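Local coordinates for protein endo-beta-N-acetylglucosaminidase F1 (Bacteroides thetaiotaomicron VPI-5482, PDB 6TCV) that cleaves high-mannose N-glycans as an endo-beta-N-acetylglucosaminidase, probably between the two N-acetylglucosamines of their core, at residues Val167-Leu172 with Tyr398-Gly403; Glu175-Asn180 with Asn220-Tyr225; Phe268-Ala273 with Lys317-Asp322; Ala431-Phe436 with Tyr445-Asp450. The protein carries 2 engineered substitutions. All blocks are in the same frame, centred on the assembly; numbering follows the deposited sequence. Where two conformers were deposited one is given.

Contact 1: Val167-Leu172 with Tyr398-Gly403; sequences VMQGYL and YGWFMG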
# COMPACT_ATOMS: atom_id res chain seq x y z
N VAL A 167 2.96 -3.64 -15.75
CA VAL A 167 3.75 -2.41 -15.78
C VAL A 167 4.32 -2.05 -14.41
O VAL A 167 3.80 -2.39 -13.35
CB VAL A 167 2.92 -1.28 -16.39
CG1 VAL A 167 2.57 -1.67 -17.87
CG2 VAL A 167 1.76 -0.95 -15.57
N MET A 168 5.36 -1.24 -14.41
CA MET A 168 5.85 -0.63 -13.19
C MET A 168 4.81 0.37 -12.68
O MET A 168 4.03 0.95 -13.47
CB MET A 168 7.17 0.11 -13.45
CG MET A 168 8.32 -0.85 -13.75
SD MET A 168 9.92 -0.10 -13.54
CE MET A 168 9.98 -0.03 -11.73
N GLN A 169 4.79 0.58 -11.37
CA GLN A 169 3.83 1.47 -10.70
C GLN A 169 4.58 2.51 -9.89
O GLN A 169 5.71 2.29 -9.44
CB GLN A 169 2.88 0.68 -9.83
CG GLN A 169 2.00 -0.25 -10.68
CD GLN A 169 1.11 -1.09 -9.83
OE1 GLN A 169 1.48 -2.19 -9.38
NE2 GLN A 169 -0.06 -0.58 -9.55
N GLY A 170 3.93 3.65 -9.66
CA GLY A 170 4.51 4.75 -8.93
C GLY A 170 4.08 4.83 -7.47
O GLY A 170 2.93 4.54 -7.13
N TYR A 171 4.99 5.25 -6.61
CA TYR A 171 4.81 5.37 -5.15
C TYR A 171 5.35 6.72 -4.72
O TYR A 171 6.56 6.95 -4.82
CB TYR A 171 5.55 4.22 -4.49
CG TYR A 171 5.29 4.02 -3.01
CD1 TYR A 171 5.83 4.85 -2.05
CD2 TYR A 171 4.53 2.96 -2.58
CE1 TYR A 171 5.59 4.65 -0.69
CE2 TYR A 171 4.31 2.74 -1.20
CZ TYR A 171 4.83 3.60 -0.31
OH TYR A 171 4.64 3.42 1.06
N LEU A 172 4.49 7.62 -4.24
CA LEU A 172 4.86 9.01 -4.02
C LEU A 172 4.56 9.44 -2.59
O LEU A 172 3.42 9.39 -2.16
CB LEU A 172 4.07 9.91 -4.99
CG LEU A 172 4.45 11.38 -4.97
CD1 LEU A 172 5.89 11.55 -5.41
CD2 LEU A 172 3.51 12.15 -5.91
N TYR A 398 11.85 -5.02 -11.37
CA TYR A 398 11.30 -4.17 -10.31
C TYR A 398 9.87 -3.77 -10.59
O TYR A 398 9.48 -3.50 -11.73
CB TYR A 398 12.18 -2.91 -10.16
CG TYR A 398 13.54 -3.24 -9.58
CD1 TYR A 398 13.71 -3.42 -8.21
CD2 TYR A 398 14.66 -3.44 -10.38
CE1 TYR A 398 14.92 -3.79 -7.68
CE2 TYR A 398 15.88 -3.85 -9.85
CZ TYR A 398 16.01 -4.02 -8.50
OH TYR A 398 17.20 -4.37 -7.99
N GLY A 399 9.08 -3.68 -9.51
CA GLY A 399 7.68 -3.33 -9.64
C GLY A 399 7.36 -1.86 -9.47
O GLY A 399 6.27 -1.42 -9.90
N TRP A 400 8.24 -1.07 -8.84
CA TRP A 400 7.89 0.27 -8.35
C TRP A 400 9.01 1.26 -8.62
O TRP A 400 10.20 0.91 -8.57
CB TRP A 400 7.58 0.23 -6.81
CG TRP A 400 6.40 -0.64 -6.53
CD1 TRP A 400 6.36 -1.98 -6.35
CD2 TRP A 400 5.02 -0.21 -6.48
NE1 TRP A 400 5.06 -2.43 -6.24
CE2 TRP A 400 4.23 -1.34 -6.31
CE3 TRP A 400 4.39 1.05 -6.56
CZ2 TRP A 400 2.84 -1.29 -6.24
CZ3 TRP A 400 3.02 1.09 -6.47
CH2 TRP A 400 2.28 -0.04 -6.31
N PHE A 401 8.61 2.51 -8.79
CA PHE A 401 9.50 3.65 -8.66
C PHE A 401 8.94 4.57 -7.59
O PHE A 401 7.73 4.79 -7.53
CB PHE A 401 9.71 4.41 -10.02
CG PHE A 401 8.44 4.78 -10.71
CD1 PHE A 401 7.82 3.91 -11.58
CD2 PHE A 401 7.88 6.04 -10.54
CE1 PHE A 401 6.63 4.25 -12.19
CE2 PHE A 401 6.71 6.39 -11.18
CZ PHE A 401 6.08 5.50 -12.00
N MET A 402 9.82 5.11 -6.74
CA MET A 402 9.41 5.92 -5.59
C MET A 402 9.90 7.34 -5.79
O MET A 402 11.00 7.57 -6.31
CB MET A 402 9.88 5.30 -4.30
CG MET A 402 9.50 6.05 -3.03
SD MET A 402 10.65 7.38 -2.54
CE MET A 402 11.55 6.49 -1.24
N GLY A 403 9.06 8.28 -5.35
CA GLY A 403 9.41 9.69 -5.29
C GLY A 403 8.98 10.26 -3.95
O GLY A 403 8.08 9.75 -3.29
O HOH W 1 4.04 -3.15 -9.89
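Y398 meets M168, whose methyl CE lies 3.9 Å from Y398 CB and also reaches the carbonyl of W400. G399 O takes the amide of Q169 (N to O 2.9 Å), and a water ties the same oxygen to Q169 OE1. Q169 CB sits over the six-membered ring of W400, 3.6 Å from its centroid, and the rest of the side chain slants across the indole with its amide plane 29° from the ring, its NE2 being held by D197. With an alanine in place of W400, Q169 CB would probably lose the ring face it rests on, opening a gap beside Y171 CB. F401 points to the other side of the sheet; its N donates to Q169 O at 3.0 Å and its O accepts from Y171 N. A chi1 of 51° swings the F401 ring over G170, whose CA stands 3.7 Å from the centroid in a CH-pi contact. M402 CG touches Y171 CD1 at 4.0 Å, and G403 N closes the parallel ladder on Y171 O. These are the first and last strands of the beta/alpha barrel: strands 198-209 and 371-376 flank them, helix 421-426 covers M168 and F401, and W400, Y171 and M402 face strand 350-353.

Contact 2: Glu175-Asn180 with Asn220-Tyr225; sequences EVNDVN and NPNVQY. With MAN (alpha-D-mannopyranose), chain B; MAN (alpha-D-mannopyranose), chain C; MAN (alpha-D-mannopyranose), chain D; BMA (beta-D-mannopyranose), chain E.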
# COMPACT_ATOMS: atom_id res chain seq x y z
N GLU A 175 5.14 15.53 1.60
CA GLU A 175 5.38 16.18 2.89
C GLU A 175 4.17 17.08 3.14
O GLU A 175 4.11 18.22 2.71
CB GLU A 175 6.67 16.97 2.86
CG GLU A 175 7.94 16.14 2.91
CD GLU A 175 8.52 15.91 4.30
OE1 GLU A 175 7.74 15.84 5.28
OE2 GLU A 175 9.75 15.81 4.41
N VAL A 176 3.15 16.52 3.80
CA VAL A 176 1.87 17.21 3.94
C VAL A 176 1.93 18.39 4.89
O VAL A 176 0.97 19.16 4.95
CB VAL A 176 0.74 16.23 4.29
CG1 VAL A 176 0.55 15.22 3.18
CG2 VAL A 176 0.94 15.53 5.66
N ASN A 177 3.03 18.58 5.63
CA ASN A 177 3.22 19.83 6.33
C ASN A 177 3.17 20.99 5.36
O ASN A 177 2.84 22.14 5.73
CB ASN A 177 4.49 19.87 7.16
CG ASN A 177 4.44 18.99 8.34
OD1 ASN A 177 3.38 18.66 8.87
ND2 ASN A 177 5.61 18.61 8.81
N ASP A 178 3.61 20.73 4.10
CA ASP A 178 3.80 21.80 3.16
C ASP A 178 2.98 21.69 1.88
O ASP A 178 2.56 22.72 1.35
CB ASP A 178 5.28 21.90 2.65
CG ASP A 178 6.30 22.11 3.74
OD1 ASP A 178 5.93 22.64 4.77
OD2 ASP A 178 7.48 22.02 3.41
N VAL A 179 2.66 20.49 1.41
CA VAL A 179 2.13 20.27 0.06
C VAL A 179 0.83 19.49 0.13
O VAL A 179 0.74 18.43 0.77
CB VAL A 179 3.17 19.56 -0.85
CG1 VAL A 179 2.61 19.31 -2.25
CG2 VAL A 179 4.45 20.44 -0.98
N ASN A 180 -0.15 20.02 -0.60
CA ASN A 180 -1.47 19.38 -0.73
C ASN A 180 -1.36 18.11 -1.58
O ASN A 180 -0.86 18.18 -2.72
CB ASN A 180 -2.37 20.40 -1.42
CG ASN A 180 -3.84 20.01 -1.46
OD1 ASN A 180 -4.19 18.81 -1.46
ND2 ASN A 180 -4.71 21.00 -1.58
N ASN A 220 -0.02 15.54 13.74
CA ASN A 220 0.25 16.97 13.83
C ASN A 220 -0.89 17.74 13.19
O ASN A 220 -1.78 17.16 12.54
CB ASN A 220 1.64 17.32 13.28
CG ASN A 220 1.72 17.23 11.79
OD1 ASN A 220 0.85 17.74 11.06
ND2 ASN A 220 2.85 16.72 11.29
N PRO A 221 -0.93 19.05 13.37
CA PRO A 221 -2.12 19.77 12.87
C PRO A 221 -2.33 19.69 11.38
O PRO A 221 -3.48 19.74 10.90
CB PRO A 221 -1.89 21.22 13.33
CG PRO A 221 -0.99 21.09 14.53
CD PRO A 221 -0.07 19.92 14.19
N ASN A 222 -1.28 19.53 10.58
CA ASN A 222 -1.44 19.40 9.15
C ASN A 222 -2.02 18.05 8.76
O ASN A 222 -2.91 17.96 7.89
CB ASN A 222 -0.10 19.63 8.50
CG ASN A 222 0.47 20.99 8.80
OD1 ASN A 222 -0.20 22.02 8.66
ND2 ASN A 222 1.67 21.00 9.36
N VAL A 223 -1.50 16.97 9.35
CA VAL A 223 -2.06 15.65 9.13
C VAL A 223 -3.52 15.61 9.58
O VAL A 223 -4.41 15.11 8.87
CB VAL A 223 -1.20 14.58 9.82
CG1 VAL A 223 -1.82 13.22 9.72
CG2 VAL A 223 0.18 14.54 9.22
N GLN A 224 -3.78 16.13 10.77
CA GLN A 224 -5.13 16.09 11.31
C GLN A 224 -6.09 16.86 10.41
O GLN A 224 -7.23 16.43 10.20
CB GLN A 224 -5.14 16.61 12.73
CG GLN A 224 -6.50 16.35 13.45
CD GLN A 224 -6.71 14.85 13.63
OE1 GLN A 224 -5.87 14.17 14.20
NE2 GLN A 224 -7.86 14.33 13.20
N TYR A 225 -5.65 18.00 9.86
CA TYR A 225 -6.51 18.78 8.98
C TYR A 225 -6.89 17.96 7.74
O TYR A 225 -8.04 17.98 7.31
CB TYR A 225 -5.79 20.05 8.53
CG TYR A 225 -6.71 20.98 7.79
CD1 TYR A 225 -6.87 20.87 6.42
CD2 TYR A 225 -7.39 21.99 8.46
CE1 TYR A 225 -7.70 21.71 5.76
CE2 TYR A 225 -8.20 22.86 7.77
CZ TYR A 225 -8.35 22.69 6.43
OH TYR A 225 -9.21 23.56 5.76
C1 MAN B . 5.37 18.67 12.76
C2 MAN B . 4.48 19.70 12.09
C3 MAN B . 5.32 20.79 11.43
C4 MAN B . 6.29 21.38 12.44
C5 MAN B . 7.14 20.25 13.00
C6 MAN B . 8.10 20.71 14.07
O2 MAN B . 3.59 20.25 13.08
O3 MAN B . 4.45 21.76 10.88
O4 MAN B . 7.15 22.33 11.82
O5 MAN B . 6.28 19.30 13.64
O6 MAN B . 8.98 19.62 14.44
C1 MAN C . 8.19 16.89 11.47
C2 MAN C . 6.91 16.89 12.29
C3 MAN C . 6.30 15.50 12.24
C4 MAN C . 6.10 15.02 10.81
C5 MAN C . 7.39 15.14 10.01
C6 MAN C . 7.18 14.93 8.52
O2 MAN C . 6.03 17.91 11.76
O3 MAN C . 5.03 15.51 12.89
O4 MAN C . 5.77 13.63 10.81
O5 MAN C . 7.92 16.49 10.14
O6 MAN C . 8.42 15.13 7.81
C1 MAN D . 12.85 19.73 5.64
C2 MAN D . 12.26 21.08 5.98
C3 MAN D . 10.73 20.97 6.01
C4 MAN D . 10.27 20.42 4.67
C5 MAN D . 10.93 19.09 4.31
C6 MAN D . 10.64 18.59 2.89
O2 MAN D . 12.56 22.05 4.97
O3 MAN D . 10.11 22.21 6.32
O4 MAN D . 8.87 20.14 4.66
O5 MAN D . 12.36 19.25 4.39
O6 MAN D . 11.20 17.30 2.68
C1 BMA E . 13.41 15.20 6.26
C2 BMA E . 12.67 16.49 5.97
C3 BMA E . 13.31 17.65 6.71
C4 BMA E . 13.50 17.32 8.19
C5 BMA E . 14.17 15.95 8.37
C6 BMA E . 14.21 15.48 9.80
O2 BMA E . 11.33 16.33 6.47
O3 BMA E . 12.53 18.84 6.68
O4 BMA E . 14.36 18.27 8.84
O5 BMA E . 13.42 14.95 7.65
O6 BMA E . 12.84 15.51 10.30
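One face of the N177 carboxamide has N222 ND2 above it, bonded to N177 OD1 (2.9 Å) with the two amides turned 62° apart, and on the same side the chain B mannose, its C3 3.4 Å from N177 ND2. N220 ND2 comes to OD1 close to the amide plane, in a weak second bond. At the other end, N177 ND2 donates to O2 of the chain C mannose at 3.1 Å. N220 ND2 also donates, almost straight (172°), to O3 of that mannose, 3.0 Å away. A leucine in place of N177 would probably leave both N220 and N222 without their shared acceptor and the sugar without a donor at O2. N220 is itself fixed as the N-cap of helix 221-228: with chi1 at 73°, its OD1 takes V223 N at 3.0 Å and, weakly, N222 N. N222 OD1 is held by K439. V176 CG2 packs on V223 CG2 at 3.8 Å. The E175 carboxylate accepts from the beta-mannose and the chain C and D mannoses, and D178 OD2 from O4 of the last. The loop after barrel strand 169-175 and the capped start of helix 221-228 thus form part of the site holding the mannose branches of the Man9 substrate.

Contact 3: Phe268-Ala273 with Lys317-Asp322; sequences FAREVA and KQAMPD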
# COMPACT_ATOMS: atom_id res chain seq x y z
N PHE A 268 -0.96 -1.35 18.48
CA PHE A 268 -0.70 -0.24 17.59
C PHE A 268 -1.15 -0.58 16.18
O PHE A 268 -1.75 0.28 15.50
CB PHE A 268 0.79 0.12 17.64
CG PHE A 268 1.13 1.37 16.89
CD1 PHE A 268 0.74 2.62 17.36
CD2 PHE A 268 1.74 1.29 15.65
CE1 PHE A 268 1.04 3.74 16.62
CE2 PHE A 268 2.01 2.40 14.93
CZ PHE A 268 1.64 3.62 15.42
N ALA A 269 -0.93 -1.83 15.75
CA ALA A 269 -1.41 -2.27 14.44
C ALA A 269 -2.92 -2.10 14.33
O ALA A 269 -3.43 -1.64 13.29
CB ALA A 269 -1.07 -3.74 14.27
N ARG A 270 -3.64 -2.45 15.39
CA ARG A 270 -5.10 -2.35 15.39
C ARG A 270 -5.55 -0.89 15.38
O ARG A 270 -6.55 -0.56 14.74
CB ARG A 270 -5.67 -3.17 16.55
CG ARG A 270 -5.39 -4.65 16.29
CD ARG A 270 -5.46 -5.55 17.49
NE ARG A 270 -4.80 -6.82 17.09
CZ ARG A 270 -4.67 -7.88 17.86
NH1 ARG A 270 -5.16 -7.85 19.08
NH2 ARG A 270 -4.05 -8.97 17.42
N GLU A 271 -4.77 0.01 16.02
CA GLU A 271 -5.07 1.44 15.94
C GLU A 271 -4.84 1.99 14.54
O GLU A 271 -5.67 2.77 14.03
CB GLU A 271 -4.23 2.18 16.98
CG GLU A 271 -4.60 3.63 17.10
CD GLU A 271 -4.05 4.27 18.33
OE1 GLU A 271 -4.24 3.68 19.44
OE2 GLU A 271 -3.63 5.44 18.28
N VAL A 272 -3.74 1.58 13.90
CA VAL A 272 -3.49 2.00 12.53
C VAL A 272 -4.62 1.53 11.62
O VAL A 272 -5.11 2.29 10.77
CB VAL A 272 -2.13 1.49 12.07
CG1 VAL A 272 -1.94 1.63 10.55
CG2 VAL A 272 -1.01 2.21 12.80
N ALA A 273 -5.05 0.27 11.74
CA ALA A 273 -6.14 -0.22 10.93
C ALA A 273 -7.39 0.58 11.18
O ALA A 273 -8.18 0.81 10.26
CB ALA A 273 -6.35 -1.72 11.19
N LYS A 317 -1.17 -6.22 8.86
CA LYS A 317 -1.85 -6.90 7.76
C LYS A 317 -3.00 -7.74 8.28
O LYS A 317 -4.06 -7.78 7.66
CB LYS A 317 -0.86 -7.74 6.98
CG LYS A 317 -1.38 -8.29 5.67
CD LYS A 317 -1.54 -7.23 4.64
CE LYS A 317 -2.00 -7.80 3.29
NZ LYS A 317 -2.15 -6.72 2.31
N GLN A 318 -2.82 -8.43 9.40
CA GLN A 318 -3.91 -9.23 9.95
C GLN A 318 -5.13 -8.38 10.25
O GLN A 318 -6.25 -8.87 10.12
CB GLN A 318 -3.46 -9.95 11.22
CG GLN A 318 -2.34 -10.96 11.04
CD GLN A 318 -2.32 -11.64 9.68
OE1 GLN A 318 -3.21 -12.40 9.36
NE2 GLN A 318 -1.29 -11.36 8.89
N ALA A 319 -4.94 -7.13 10.65
CA ALA A 319 -6.03 -6.24 11.04
C ALA A 319 -6.65 -5.54 9.84
O ALA A 319 -7.79 -5.09 9.92
CB ALA A 319 -5.53 -5.21 12.06
N MET A 320 -5.94 -5.43 8.72
CA MET A 320 -6.46 -4.84 7.48
C MET A 320 -5.94 -5.63 6.29
O MET A 320 -5.17 -5.13 5.45
CB MET A 320 -6.18 -3.33 7.36
CG MET A 320 -4.75 -2.86 7.44
SD MET A 320 -4.74 -1.04 7.43
CE MET A 320 -2.99 -0.68 7.18
N PRO A 321 -6.44 -6.87 6.12
CA PRO A 321 -5.85 -7.76 5.12
C PRO A 321 -6.11 -7.32 3.70
O PRO A 321 -5.38 -7.74 2.79
CB PRO A 321 -6.46 -9.12 5.41
CG PRO A 321 -7.70 -8.79 6.18
CD PRO A 321 -7.41 -7.56 6.97
N ASP A 322 -7.14 -6.52 3.44
CA ASP A 322 -7.34 -6.04 2.07
C ASP A 322 -6.59 -4.75 1.75
O ASP A 322 -6.66 -4.30 0.61
CB ASP A 322 -8.84 -5.88 1.78
CG ASP A 322 -9.50 -4.89 2.69
OD1 ASP A 322 -9.11 -4.78 3.86
OD2 ASP A 322 -10.49 -4.26 2.25
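A273 and A319 meet methyl to methyl, CB to CB 3.7 Å, and these small side chains let the two backbones come close: R270 CA and A319 CA are 5.9 Å apart. The A319 methyl also brushes the flank of R270 at CG, 4.3 Å away, and the A269 carbonyl. Beside the alanine pair, M320 reaches past the helix end. A chi1 of 56° tucks its CG over the backbone, and the straight chain beyond carries SD alongside A273, 3.9 Å from A273 CA, and brings CE to V272 CG1 at 4.2 Å. The side chains that meet are mostly apolar, and no hydrogen bond crosses the contact. M320 is the first residue to leave helical geometry, and its N makes a weak bond to K317 O. One turn earlier, the K317 side chain leaves away from helix 262-278; its NZ forms a salt bridge with D349 and a hydrogen bond with K323 O. Q318 O accepts from H78 of the N-terminal domain, while on the facing helix A269 continues the packing onto L312, E315 and T316. Helix 262-278 leads into strand 283-287 and helix 306-319 follows it; V272 and M320 both rest on V284 of this strand, so the two neighbouring helices are seated together against the outside of the barrel wall.

Contact 4: Ala431-Phe436 with Tyr445-Asp450; sequences AAPTIF and YKYPDD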
# COMPACT_ATOMS: atom_id res chain seq x y z
N ALA A 431 3.28 14.04 -19.16
CA ALA A 431 2.93 15.33 -19.73
C ALA A 431 3.37 16.47 -18.80
O ALA A 431 3.40 16.34 -17.59
CB ALA A 431 1.39 15.43 -19.86
N ALA A 432 3.65 17.62 -19.42
CA ALA A 432 3.92 18.81 -18.63
C ALA A 432 2.72 19.18 -17.78
O ALA A 432 1.58 19.06 -18.24
CB ALA A 432 4.28 19.97 -19.54
N PRO A 433 2.93 19.63 -16.54
CA PRO A 433 1.80 19.98 -15.67
C PRO A 433 1.13 21.27 -16.09
O PRO A 433 1.75 22.23 -16.56
CB PRO A 433 2.42 20.17 -14.29
CG PRO A 433 3.80 20.59 -14.58
CD PRO A 433 4.22 19.82 -15.83
N THR A 434 -0.17 21.29 -15.92
CA THR A 434 -0.98 22.47 -16.16
C THR A 434 -1.72 22.97 -14.95
O THR A 434 -2.22 24.10 -14.99
CB THR A 434 -2.00 22.20 -17.27
OG1 THR A 434 -2.82 21.16 -16.80
CG2 THR A 434 -1.36 21.85 -18.59
N ILE A 435 -1.83 22.20 -13.87
CA ILE A 435 -2.43 22.73 -12.65
C ILE A 435 -1.61 22.31 -11.44
O ILE A 435 -0.75 21.44 -11.50
CB ILE A 435 -3.92 22.36 -12.46
CG1 ILE A 435 -4.18 20.86 -12.65
CG2 ILE A 435 -4.82 23.20 -13.40
CD1 ILE A 435 -3.60 19.91 -11.66
N PHE A 436 -1.92 22.95 -10.32
CA PHE A 436 -1.36 22.62 -9.02
C PHE A 436 -2.37 23.05 -7.96
O PHE A 436 -3.34 23.76 -8.25
CB PHE A 436 0.02 23.29 -8.80
CG PHE A 436 -0.06 24.75 -8.42
CD1 PHE A 436 -0.24 25.72 -9.41
CD2 PHE A 436 0.02 25.16 -7.09
CE1 PHE A 436 -0.34 27.05 -9.07
CE2 PHE A 436 -0.10 26.49 -6.78
CZ PHE A 436 -0.30 27.40 -7.77
N TYR A 445 -5.43 25.38 -9.32
CA TYR A 445 -4.81 26.61 -9.81
C TYR A 445 -3.99 26.35 -11.06
O TYR A 445 -3.48 25.26 -11.28
CB TYR A 445 -3.93 27.25 -8.76
CG TYR A 445 -4.71 27.80 -7.60
CD1 TYR A 445 -5.37 29.02 -7.69
CD2 TYR A 445 -4.85 27.09 -6.42
CE1 TYR A 445 -6.10 29.53 -6.60
CE2 TYR A 445 -5.54 27.61 -5.35
CZ TYR A 445 -6.19 28.78 -5.45
OH TYR A 445 -6.91 29.28 -4.38
N LYS A 446 -3.81 27.42 -11.85
CA LYS A 446 -3.10 27.28 -13.12
C LYS A 446 -1.59 27.27 -12.87
O LYS A 446 -1.05 28.15 -12.20
CB LYS A 446 -3.41 28.49 -14.00
CG LYS A 446 -2.91 28.31 -15.42
CD LYS A 446 -3.35 29.51 -16.32
CE LYS A 446 -2.68 29.50 -17.67
NZ LYS A 446 -3.69 29.98 -18.70
N TYR A 447 -0.92 26.23 -13.39
CA TYR A 447 0.53 26.11 -13.35
C TYR A 447 1.11 26.58 -14.66
O TYR A 447 0.68 26.08 -15.71
CB TYR A 447 0.95 24.65 -13.07
CG TYR A 447 2.45 24.56 -12.98
CD1 TYR A 447 3.09 24.74 -11.78
CD2 TYR A 447 3.22 24.34 -14.12
CE1 TYR A 447 4.49 24.77 -11.71
CE2 TYR A 447 4.60 24.36 -14.04
CZ TYR A 447 5.21 24.55 -12.83
OH TYR A 447 6.60 24.59 -12.78
N PRO A 448 2.12 27.48 -14.68
CA PRO A 448 2.78 28.05 -13.50
C PRO A 448 2.27 29.41 -13.06
O PRO A 448 2.76 29.97 -12.06
CB PRO A 448 4.22 28.26 -14.01
CG PRO A 448 4.05 28.66 -15.47
CD PRO A 448 2.80 27.83 -15.93
N ASP A 449 1.29 29.93 -13.78
CA ASP A 449 0.92 31.35 -13.64
C ASP A 449 0.54 31.73 -12.21
O ASP A 449 0.84 32.85 -11.77
CB ASP A 449 -0.28 31.64 -14.56
CG ASP A 449 0.01 31.37 -16.01
OD1 ASP A 449 0.43 30.26 -16.34
OD2 ASP A 449 -0.31 32.22 -16.87
N ASP A 450 -0.17 30.85 -11.49
CA ASP A 450 -0.73 31.13 -10.16
C ASP A 450 0.20 30.80 -8.98
O ASP A 450 -0.23 30.92 -7.83
CB ASP A 450 -2.07 30.40 -9.97
CG ASP A 450 -3.17 30.93 -10.85
OD1 ASP A 450 -3.07 32.06 -11.37
OD2 ASP A 450 -4.19 30.22 -11.01
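A short beta hairpin near the C terminus pairs F436 with Y445 through two backbone bonds, F436 N to Y445 O and Y445 N to F436 O, each 2.9 Å. The ring of F436, swung by a chi1 of 79°, turns its face to Y445 CB, which stands 4.0 Å from the centroid. Two carbonyl oxygens meet the same ring at its edge, K446 O at 3.4 Å from F436 CE1 and D450 O at 3.5 Å from F436 CZ. I435 and K446 form the adjoining non-hydrogen-bonded antiparallel pair, their side chains diverging. Beyond this short ladder the chains stay close, Y447 N donating to T434 O (3.0 Å) from well above the carbonyl plane. The following turn folds back on the strand: D450 OD2 receives K446 N, D450 N returns a bond to K446 O, and P448, after a cis peptide, lays CB over the centre of the Y447 ring. P433 and Y447 run side by side, CG to CD2 3.8 Å, with Y411 of helix 411-416 packing against both. L451, N183 and P408 surround F436, while Y445 is held by D441 at its OH and by a cation-pi contact with K438.

Contact 2 takes over where the strand of contact 1 ends, residues 167-172 running on into 175-180, the centres of contacts 1 and 2 being about 23 Å apart. Both border the glycan: contact 2 grips mannoses directly, while the side chain of M402 in contact 1 comes to about 5 Å from an N-acetylglucosamine. Contact 4 comes within about 7 Å of contact 2 at the nearest atoms, and the loop of its hairpin sends K439 to N177 O and N222 OD1, joining the two. Contact 3 lies across the chain's centre from contacts 1 and 4, about 38 Å from contact 4 between centres; it packs two helices on the outside of the barrel, and its V272 side chain is about 13 Å from a mannose.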